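Local structure of putative ATP-dependent endonuclease of the OLD family (Thermus scotoductus, 6P74) at residues T67-I72 with T93-D98; T272-E277 with Q304-T309; A373-G378 with F426-D431. The protein degrades linear and supercoiled double-stranded DNA from 5' to 3' with the help of divalent metal ions and hydrolyses ATP in a DNA-stimulated manner. All blocks are in the same frame, centred on the assembly; numbering follows the deposited sequence.

Interaction 1 (T67-I72 with T93-D98); sequences TRAIEI and TCKGED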
loop_
_atom_site.group_PDB
_atom_site.type_symbol
_atom_site.label_atom_id
_atom_site.label_comp_id
_atom_site.label_asym_id
_atom_site.label_seq_id
_atom_site.Cartn_x
_atom_site.Cartn_y
_atom_site.Cartn_z
ATOM N N THR A 67 -20.868 3.005 5.231
ATOM C CA THR A 67 -21.924 3.374 6.164
ATOM C C THR A 67 -21.438 3.346 7.599
ATOM O O THR A 67 -22.203 3.703 8.502
ATOM C CB THR A 67 -23.128 2.447 6.033
ATOM O OG1 THR A 67 -23.665 2.546 4.705
ATOM C CG2 THR A 67 -24.189 2.801 7.067
ATOM N N ARG A 68 -20.204 2.913 7.821
ATOM C CA ARG A 68 -19.564 2.947 9.123
ATOM C C ARG A 68 -18.479 4.011 9.125
ATOM O O ARG A 68 -17.858 4.291 8.097
ATOM C CB ARG A 68 -18.951 1.593 9.468
ATOM C CG ARG A 68 -19.928 0.456 9.483
ATOM C CD ARG A 68 -19.187 -0.816 9.767
ATOM N NE ARG A 68 -20.078 -1.956 9.889
ATOM C CZ ARG A 68 -19.674 -3.154 10.281
ATOM N NH1 ARG A 68 -18.397 -3.339 10.584
ATOM N NH2 ARG A 68 -20.539 -4.159 10.374
ATOM N N ALA A 69 -18.241 4.595 10.285
ATOM C CA ALA A 69 -17.244 5.644 10.417
ATOM C C ALA A 69 -15.923 5.040 10.874
ATOM O O ALA A 69 -15.877 4.314 11.871
ATOM C CB ALA A 69 -17.708 6.716 11.404
ATOM N N ILE A 70 -14.857 5.340 10.137
ATOM C CA ILE A 70 -13.513 5.052 10.616
ATOM C C ILE A 70 -13.182 5.978 11.784
ATOM O O ILE A 70 -13.414 7.192 11.720
ATOM C CB ILE A 70 -12.502 5.208 9.473
ATOM C CG1 ILE A 70 -12.763 4.144 8.401
ATOM C CG2 ILE A 70 -11.079 5.146 10.009
ATOM C CD1 ILE A 70 -12.056 4.401 7.066
ATOM N N GLU A 71 -12.628 5.408 12.854
ATOM C CA GLU A 71 -12.268 6.160 14.057
ATOM C C GLU A 71 -10.921 5.668 14.571
ATOM O O GLU A 71 -10.802 4.507 14.965
ATOM C CB GLU A 71 -13.323 5.983 15.148
ATOM C CG GLU A 71 -14.257 7.128 15.367
ATOM C CD GLU A 71 -15.099 6.913 16.612
ATOM O OE1 GLU A 71 -16.233 6.396 16.498
ATOM O OE2 GLU A 71 -14.607 7.235 17.713
ATOM N N ILE A 72 -9.921 6.542 14.608
ATOM C CA ILE A 72 -8.637 6.213 15.213
ATOM C C ILE A 72 -8.341 7.231 16.308
ATOM O O ILE A 72 -8.244 8.434 16.039
ATOM C CB ILE A 72 -7.508 6.177 14.177
ATOM C CG1 ILE A 72 -7.866 5.208 13.055
ATOM C CG2 ILE A 72 -6.236 5.744 14.841
ATOM C CD1 ILE A 72 -7.076 5.415 11.801
ATOM N N THR A 93 -11.465 10.898 12.532
ATOM C CA THR A 93 -12.682 10.280 12.035
ATOM C C THR A 93 -12.753 10.474 10.531
ATOM O O THR A 93 -12.409 11.541 10.016
ATOM C CB THR A 93 -13.938 10.873 12.697
ATOM O OG1 THR A 93 -13.818 10.814 14.125
ATOM C CG2 THR A 93 -15.168 10.096 12.274
ATOM N N CYS A 94 -13.188 9.436 9.822
ATOM C CA CYS A 94 -13.503 9.549 8.403
ATOM C C CYS A 94 -14.840 8.869 8.163
ATOM O O CYS A 94 -14.950 7.647 8.309
ATOM C CB CYS A 94 -12.415 8.931 7.531
ATOM S SG CYS A 94 -12.781 9.056 5.764
ATOM N N LYS A 95 -15.845 9.655 7.788
ATOM C CA LYS A 95 -17.194 9.146 7.594
ATOM C C LYS A 95 -17.843 9.929 6.468
ATOM O O LYS A 95 -17.200 10.734 5.788
ATOM C CB LYS A 95 -18.010 9.251 8.890
ATOM C CG LYS A 95 -18.233 10.678 9.354
ATOM C CD LYS A 95 -18.901 10.725 10.712
ATOM C CE LYS A 95 -18.829 12.121 11.297
ATOM N NZ LYS A 95 -19.511 12.201 12.619
ATOM N N GLY A 96 -19.131 9.705 6.284
ATOM C CA GLY A 96 -19.863 10.461 5.299
ATOM C C GLY A 96 -21.166 9.769 4.990
ATOM O O GLY A 96 -21.342 8.585 5.297
ATOM N N GLU A 97 -22.101 10.509 4.414
ATOM C CA GLU A 97 -23.233 9.894 3.754
ATOM C C GLU A 97 -22.915 10.192 2.300
ATOM O O GLU A 97 -22.441 11.282 1.973
ATOM C CB GLU A 97 -24.570 10.510 4.153
ATOM C CG GLU A 97 -24.882 10.343 5.616
ATOM C CD GLU A 97 -26.267 10.836 5.959
ATOM O OE1 GLU A 97 -26.999 11.257 5.033
ATOM O OE2 GLU A 97 -26.619 10.801 7.156
ATOM N N ASP A 98 -23.140 9.207 1.435
ATOM C CA ASP A 98 -22.756 9.347 0.037
ATOM C C ASP A 98 -23.278 10.660 -0.533
ATOM O O ASP A 98 -24.409 11.076 -0.253
ATOM C CB ASP A 98 -23.281 8.164 -0.780
ATOM C CG ASP A 98 -22.499 7.949 -2.067
ATOM O OD1 ASP A 98 -21.264 7.762 -1.982
ATOM O OD2 ASP A 98 -23.117 7.960 -3.158
#

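Interaction 2 (T272-E277 with Q304-T309); sequences TVIIEE and QIIYST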
loop_
_atom_site.group_PDB
_atom_site.type_symbol
_atom_site.label_atom_id
_atom_site.label_comp_id
_atom_site.label_asym_id
_atom_site.label_seq_id
_atom_site.Cartn_x
_atom_site.Cartn_y
_atom_site.Cartn_z
ATOM N N THR A 272 8.918 9.180 19.749
ATOM C CA THR A 272 8.305 7.913 19.402
ATOM C C THR A 272 8.699 7.486 18.001
ATOM O O THR A 272 8.534 8.245 17.040
ATOM C CB THR A 272 6.783 7.984 19.505
ATOM O OG1 THR A 272 6.416 8.245 20.864
ATOM C CG2 THR A 272 6.167 6.633 19.053
ATOM N N VAL A 273 9.171 6.248 17.895
ATOM C CA VAL A 273 9.613 5.639 16.647
ATOM C C VAL A 273 8.793 4.379 16.428
ATOM O O VAL A 273 8.637 3.566 17.340
ATOM C CB VAL A 273 11.114 5.290 16.678
ATOM C CG1 VAL A 273 11.557 4.750 15.335
ATOM C CG2 VAL A 273 11.941 6.494 17.092
ATOM N N ILE A 274 8.278 4.219 15.227
ATOM C CA ILE A 274 7.542 3.034 14.836
ATOM C C ILE A 274 8.373 2.317 13.789
ATOM O O ILE A 274 8.856 2.951 12.842
ATOM C CB ILE A 274 6.154 3.407 14.301
ATOM C CG1 ILE A 274 5.308 3.973 15.448
ATOM C CG2 ILE A 274 5.511 2.216 13.627
ATOM C CD1 ILE A 274 3.916 4.379 15.036
ATOM N N ILE A 275 8.579 1.015 13.969
ATOM C CA ILE A 275 9.389 0.253 13.023
ATOM C C ILE A 275 8.607 -0.953 12.556
ATOM O O ILE A 275 8.083 -1.730 13.365
ATOM C CB ILE A 275 10.745 -0.159 13.610
ATOM C CG1 ILE A 275 11.467 1.074 14.126
ATOM C CG2 ILE A 275 11.610 -0.803 12.523
ATOM C CD1 ILE A 275 12.755 0.788 14.826
ATOM N N GLU A 276 8.481 -1.068 11.248
ATOM C CA GLU A 276 7.941 -2.249 10.597
ATOM C C GLU A 276 9.083 -3.254 10.453
ATOM O O GLU A 276 9.994 -3.038 9.647
ATOM C CB GLU A 276 7.377 -1.829 9.247
ATOM C CG GLU A 276 6.330 -2.691 8.659
ATOM C CD GLU A 276 5.917 -2.171 7.293
ATOM O OE1 GLU A 276 4.698 -2.025 7.061
ATOM O OE2 GLU A 276 6.823 -1.890 6.465
ATOM N N GLU A 277 9.076 -4.327 11.280
ATOM C CA GLU A 277 10.043 -5.424 11.203
ATOM C C GLU A 277 11.514 -5.097 11.431
ATOM O O GLU A 277 12.364 -5.405 10.588
ATOM C CB GLU A 277 9.923 -6.152 9.870
ATOM C CG GLU A 277 9.054 -7.344 9.965
ATOM C CD GLU A 277 7.721 -7.114 9.339
ATOM O OE1 GLU A 277 7.701 -6.964 8.097
ATOM O OE2 GLU A 277 6.711 -7.085 10.087
ATOM N N GLN A 304 10.556 6.090 22.631
ATOM C CA GLN A 304 9.586 5.014 22.683
ATOM C C GLN A 304 9.639 4.288 21.346
ATOM O O GLN A 304 9.621 4.936 20.295
ATOM C CB GLN A 304 8.185 5.562 22.967
ATOM C CG GLN A 304 7.075 4.574 22.643
ATOM C CD GLN A 304 5.697 5.156 22.865
ATOM O OE1 GLN A 304 5.423 6.298 22.469
ATOM N NE2 GLN A 304 4.809 4.371 23.500
ATOM N N ILE A 305 9.730 2.956 21.380
ATOM C CA ILE A 305 9.816 2.141 20.163
ATOM C C ILE A 305 8.574 1.271 20.067
ATOM O O ILE A 305 8.283 0.481 20.976
ATOM C CB ILE A 305 11.082 1.264 20.131
ATOM C CG1 ILE A 305 12.333 2.107 20.323
ATOM C CG2 ILE A 305 11.189 0.543 18.800
ATOM C CD1 ILE A 305 12.607 3.012 19.140
ATOM N N ILE A 306 7.859 1.392 18.958
ATOM C CA ILE A 306 6.701 0.566 18.671
ATOM C C ILE A 306 6.996 -0.159 17.371
ATOM O O ILE A 306 7.326 0.483 16.371
ATOM C CB ILE A 306 5.424 1.409 18.547
ATOM C CG1 ILE A 306 5.129 2.141 19.856
ATOM C CG2 ILE A 306 4.237 0.554 18.081
ATOM C CD1 ILE A 306 3.979 3.134 19.720
ATOM N N TYR A 307 6.874 -1.487 17.373
ATOM C CA TYR A 307 7.214 -2.202 16.153
ATOM C C TYR A 307 6.414 -3.488 16.005
ATOM O O TYR A 307 5.985 -4.102 16.987
ATOM C CB TYR A 307 8.709 -2.500 16.099
ATOM C CG TYR A 307 9.236 -3.298 17.259
ATOM C CD1 TYR A 307 9.137 -4.681 17.274
ATOM C CD2 TYR A 307 9.855 -2.676 18.325
ATOM C CE1 TYR A 307 9.625 -5.416 18.319
ATOM C CE2 TYR A 307 10.356 -3.398 19.367
ATOM C CZ TYR A 307 10.242 -4.775 19.360
ATOM O OH TYR A 307 10.741 -5.513 20.408
ATOM N N SER A 308 6.184 -3.858 14.748
ATOM C CA SER A 308 5.817 -5.212 14.370
ATOM C C SER A 308 7.097 -6.019 14.153
ATOM O O SER A 308 8.142 -5.472 13.794
ATOM C CB SER A 308 4.942 -5.212 13.114
ATOM O OG SER A 308 5.611 -4.646 11.992
ATOM N N THR A 309 7.020 -7.324 14.420
ATOM C CA THR A 309 8.178 -8.193 14.259
ATOM C C THR A 309 7.741 -9.624 13.989
ATOM O O THR A 309 6.664 -10.061 14.410
ATOM C CB THR A 309 9.089 -8.177 15.493
ATOM O OG1 THR A 309 10.337 -8.786 15.168
ATOM C CG2 THR A 309 8.461 -8.957 16.630
#

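Interaction 3 (A373-G378 with F426-D431); sequences ALLVEG and FVVVHD. With SM (samarium (III) ion), chain O.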
loop_
_atom_site.group_PDB
_atom_site.type_symbol
_atom_site.label_atom_id
_atom_site.label_comp_id
_atom_site.label_asym_id
_atom_site.label_seq_id
_atom_site.Cartn_x
_atom_site.Cartn_y
_atom_site.Cartn_z
ATOM N N ALA A 373 1.722 -24.592 21.674
ATOM C CA ALA A 373 3.002 -24.861 22.313
ATOM C C ALA A 373 2.905 -26.062 23.244
ATOM O O ALA A 373 1.955 -26.176 24.028
ATOM C CB ALA A 373 3.501 -23.644 23.111
ATOM N N LEU A 374 3.905 -26.939 23.165
ATOM C CA LEU A 374 4.152 -27.964 24.175
ATOM C C LEU A 374 5.296 -27.471 25.064
ATOM O O LEU A 374 6.414 -27.252 24.582
ATOM C CB LEU A 374 4.496 -29.316 23.531
ATOM C CG LEU A 374 4.844 -30.463 24.513
ATOM C CD1 LEU A 374 3.645 -30.898 25.388
ATOM C CD2 LEU A 374 5.387 -31.657 23.776
ATOM N N LEU A 375 5.008 -27.272 26.348
ATOM C CA LEU A 375 5.979 -26.752 27.311
ATOM C C LEU A 375 6.597 -27.918 28.084
ATOM O O LEU A 375 5.865 -28.660 28.742
ATOM C CB LEU A 375 5.289 -25.785 28.281
ATOM C CG LEU A 375 4.434 -24.741 27.551
ATOM C CD1 LEU A 375 3.883 -23.667 28.516
ATOM C CD2 LEU A 375 5.261 -24.086 26.413
ATOM N N VAL A 376 7.929 -28.075 28.017
ATOM C CA VAL A 376 8.635 -29.111 28.771
ATOM C C VAL A 376 9.746 -28.459 29.604
ATOM O O VAL A 376 10.106 -27.286 29.414
ATOM C CB VAL A 376 9.204 -30.235 27.864
ATOM C CG1 VAL A 376 8.156 -30.762 26.925
ATOM C CG2 VAL A 376 10.417 -29.747 27.083
ATOM N N GLU A 377 10.282 -29.246 30.553
ATOM C CA GLU A 377 11.261 -28.717 31.502
ATOM C C GLU A 377 12.591 -28.379 30.846
ATOM O O GLU A 377 13.176 -27.324 31.126
ATOM C CB GLU A 377 11.519 -29.693 32.633
ATOM C CG GLU A 377 10.349 -29.917 33.548
ATOM C CD GLU A 377 10.618 -31.049 34.528
ATOM O OE1 GLU A 377 11.392 -30.833 35.474
ATOM O OE2 GLU A 377 10.093 -32.165 34.331
ATOM N N GLY A 378 13.111 -29.271 30.010
ATOM C CA GLY A 378 14.542 -29.221 29.761
ATOM C C GLY A 378 14.937 -29.821 28.432
ATOM O O GLY A 378 14.097 -30.260 27.643
ATOM N N PHE A 426 -1.690 -24.281 24.756
ATOM C CA PHE A 426 -0.467 -24.950 25.175
ATOM C C PHE A 426 -0.807 -26.229 25.931
ATOM O O PHE A 426 -1.907 -26.388 26.461
ATOM C CB PHE A 426 0.399 -24.034 26.049
ATOM C CG PHE A 426 -0.246 -23.679 27.359
ATOM C CD1 PHE A 426 -1.104 -22.601 27.447
ATOM C CD2 PHE A 426 -0.030 -24.457 28.488
ATOM C CE1 PHE A 426 -1.729 -22.290 28.647
ATOM C CE2 PHE A 426 -0.635 -24.154 29.686
ATOM C CZ PHE A 426 -1.488 -23.058 29.769
ATOM N N VAL A 427 0.161 -27.145 25.971
ATOM C CA VAL A 427 0.141 -28.289 26.876
ATOM C C VAL A 427 1.453 -28.285 27.672
ATOM O O VAL A 427 2.521 -27.952 27.142
ATOM C CB VAL A 427 -0.065 -29.607 26.092
ATOM C CG1 VAL A 427 0.079 -30.831 26.997
ATOM C CG2 VAL A 427 -1.432 -29.616 25.387
ATOM N N VAL A 428 1.370 -28.619 28.954
ATOM C CA VAL A 428 2.538 -28.791 29.808
ATOM C C VAL A 428 2.773 -30.287 30.055
ATOM O O VAL A 428 1.836 -31.027 30.396
ATOM C CB VAL A 428 2.364 -28.065 31.152
ATOM C CG1 VAL A 428 3.624 -28.211 31.959
ATOM C CG2 VAL A 428 2.007 -26.591 30.954
ATOM N N VAL A 429 4.027 -30.728 29.940
ATOM C CA VAL A 429 4.452 -32.014 30.499
ATOM C C VAL A 429 5.643 -31.750 31.400
ATOM O O VAL A 429 6.586 -31.064 30.994
ATOM C CB VAL A 429 4.855 -33.060 29.438
ATOM C CG1 VAL A 429 4.583 -34.465 29.955
ATOM C CG2 VAL A 429 4.198 -32.799 28.112
ATOM N N HIS A 430 5.645 -32.353 32.584
ATOM C CA HIS A 430 6.827 -32.300 33.429
ATOM C C HIS A 430 6.880 -33.542 34.320
ATOM O O HIS A 430 5.895 -34.279 34.477
ATOM C CB HIS A 430 6.831 -31.018 34.260
ATOM C CG HIS A 430 5.743 -30.973 35.281
ATOM N ND1 HIS A 430 5.851 -31.603 36.499
ATOM C CD2 HIS A 430 4.511 -30.402 35.258
ATOM C CE1 HIS A 430 4.743 -31.400 37.194
ATOM N NE2 HIS A 430 3.916 -30.673 36.464
ATOM N N ASP A 431 8.040 -33.749 34.933
ATOM C CA ASP A 431 8.217 -34.858 35.867
ATOM C C ASP A 431 7.623 -34.528 37.225
ATOM O O ASP A 431 7.573 -33.369 37.641
ATOM C CB ASP A 431 9.709 -35.203 36.035
ATOM C CG ASP A 431 10.317 -35.871 34.788
ATOM O OD1 ASP A 431 9.531 -36.313 33.935
ATOM O OD2 ASP A 431 11.566 -35.928 34.640
HETATM SM SM SM O . 13.747 -35.028 34.555
HETATM O O HOH W 1 9.383 -31.839 30.759
HETATM O O HOH W 2 13.663 -35.990 36.964
#

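Interaction 1 (T67-I72 with T93-D98)
A chi1 of -53° sets Thr93 CG2 opposite the backbone N and brings this methyl within 3.4 Å of Ile70 O, while OG1 turns beside the backbone N and comes alongside the CG methylene of Glu71. The two side chains run the same way from a non-hydrogen-bonded antiparallel pair, and the beta-branched threonine suits the extended backbone. Ile70 and Cys94 form the adjacent hydrogen-bonded pair. Ile70 N donates to Cys94 O at 2.9 Å with a bent N-H...O angle of 141°, and Cys94 N returns a straighter bond to Ile70 O, also at 2.9 Å. On the buried face the beta carbons of Ile70 and Cys94 touch, CB to CB, at 4.2 Å. Just ahead of strand 70-72, the CB methyl of Ala69 meets the CB methylene of Lys95 at 3.6 Å; the small alanine lets the lysine stem lie close while its extended chain carries the amine outward. The contact belongs to the antiparallel sheet of the ATPase domain. Strand 70-76 is flanked by strand 2-10 and strand 85-97 by strand 100-109, and Phe55 packs on Ile70 and Cys94 together.

Interaction 2 (T272-E277 with Q304-T309)
Ile274 and Ile306 form an apolar pair at the middle of this parallel ladder, side by side and pointing the same way, with Ile274 CG1 4.0 Å from Ile306 CB. On the other face the CD1 methyl of Ile305 reaches across to Val273 CB at 3.7 Å, carried there by a bend at its second torsion (chi2 -69°) that turns the chain end back toward the neighbouring strand. Ile275 continues this face, its CB beside that of Tyr307. Branching at CB favours the extended backbone, and the aliphatic surface of these residues suits the buried faces. Between the strands, Val273 N donates to Gln304 O, Ile306 N to Val273 O, and Ile275 N to Ile306 O, each at 2.8 Å; the next rung, Ser308 N to Ile275 O, is weak. At the start of the strands Thr272 OG1 donates to Gln304 OE1 at 2.7 Å, in the amide plane and on a lone pair. The same oxygen also accepts from Leu2 N, and NE2 is bound to Gly21 O, so both ends of the buried amide are satisfied and its rotation is fixed. At the opposite end Glu277 N bonds to Ser308 O at 2.9 Å, and Ser308 OG reaches Glu277 OE2 at 3.3 Å from above the carboxylate plane. Glu276 makes a salt bridge with Arg39, accepts from the backbone N of His140 and touches Thr35 of the inferred ATP site, an acidic strand end consistent with the Walker B position of P-loop ATPases. Helix 284-299 makes the beta-alpha-beta crossover between the two strands, which lie between strands 135-138 and 23-27, with helix 34-45 packed against the face of Ile274 and Ser308.

Interaction 3 (A373-G378 with F426-D431)
Leu375 and Glu377, with Val429 across from them, bury the most surface in this contact, and they divide it into an oily body and a polar tip. Leu375 is tied to strand 426-431 at both its N and its O: the N donates almost straight to Val427 O at 2.7 Å, and the O accepts from Val429 N at 3.0 Å. Its side chain slants across Phe426, with CD1 4.0 Å from ring atom CD2, while the same methyl brushes Val428. On the other face CD1 of Leu374 presses on CG2 of Val429 at 3.4 Å, tighter than usual van der Waals contact; the same methyl also touches Val427 CG1, and helix 513-523 closes over all three residues. These are the central strands of the parallel sheet of the Toprim domain, a fold that gathers acidic residues at the carboxyl ends of its strands to hold metal ions. Here the strands part, and a water bridges the widened gap, accepting from Glu377 N and donating to Val429 O. Glu377, its CG anti to the carbonyl carbon (chi1 -67°), stretches across so that OE2 accepts from Asp431 N at 2.7 Å with an N-H...O angle of 175°, on the syn side, 35° out of the carboxylate plane. Asp431 OD2 binds the samarium ion at 2.4 Å, which Glu480 and a water also bind, while OD1 accepts from Leu479 N. Glu377 and Asp431 are both inferred ligands of the first divalent cation.

Interactions 1 and 2 both belong to the ATPase domain but to different sheets, their centres about 27 Å apart, whereas interaction 3 lies in the Toprim domain, about 32 Å from interaction 2 between centres. Interaction 1 is antiparallel and partly buried, with lysine and glutamate at its margin, and lies away from the ATP and metal sites. Interactions 2 and 3 are buried parallel pairs with aliphatic bodies, and each carries acidic residues at the carboxyl end of its strands. The use of those acids differs: in 272-277 a glutamate faces the P-loop, while in 373-378 with 426-431 an aspartate binds the metal seen and a glutamate is a probable ligand of the divalent cation.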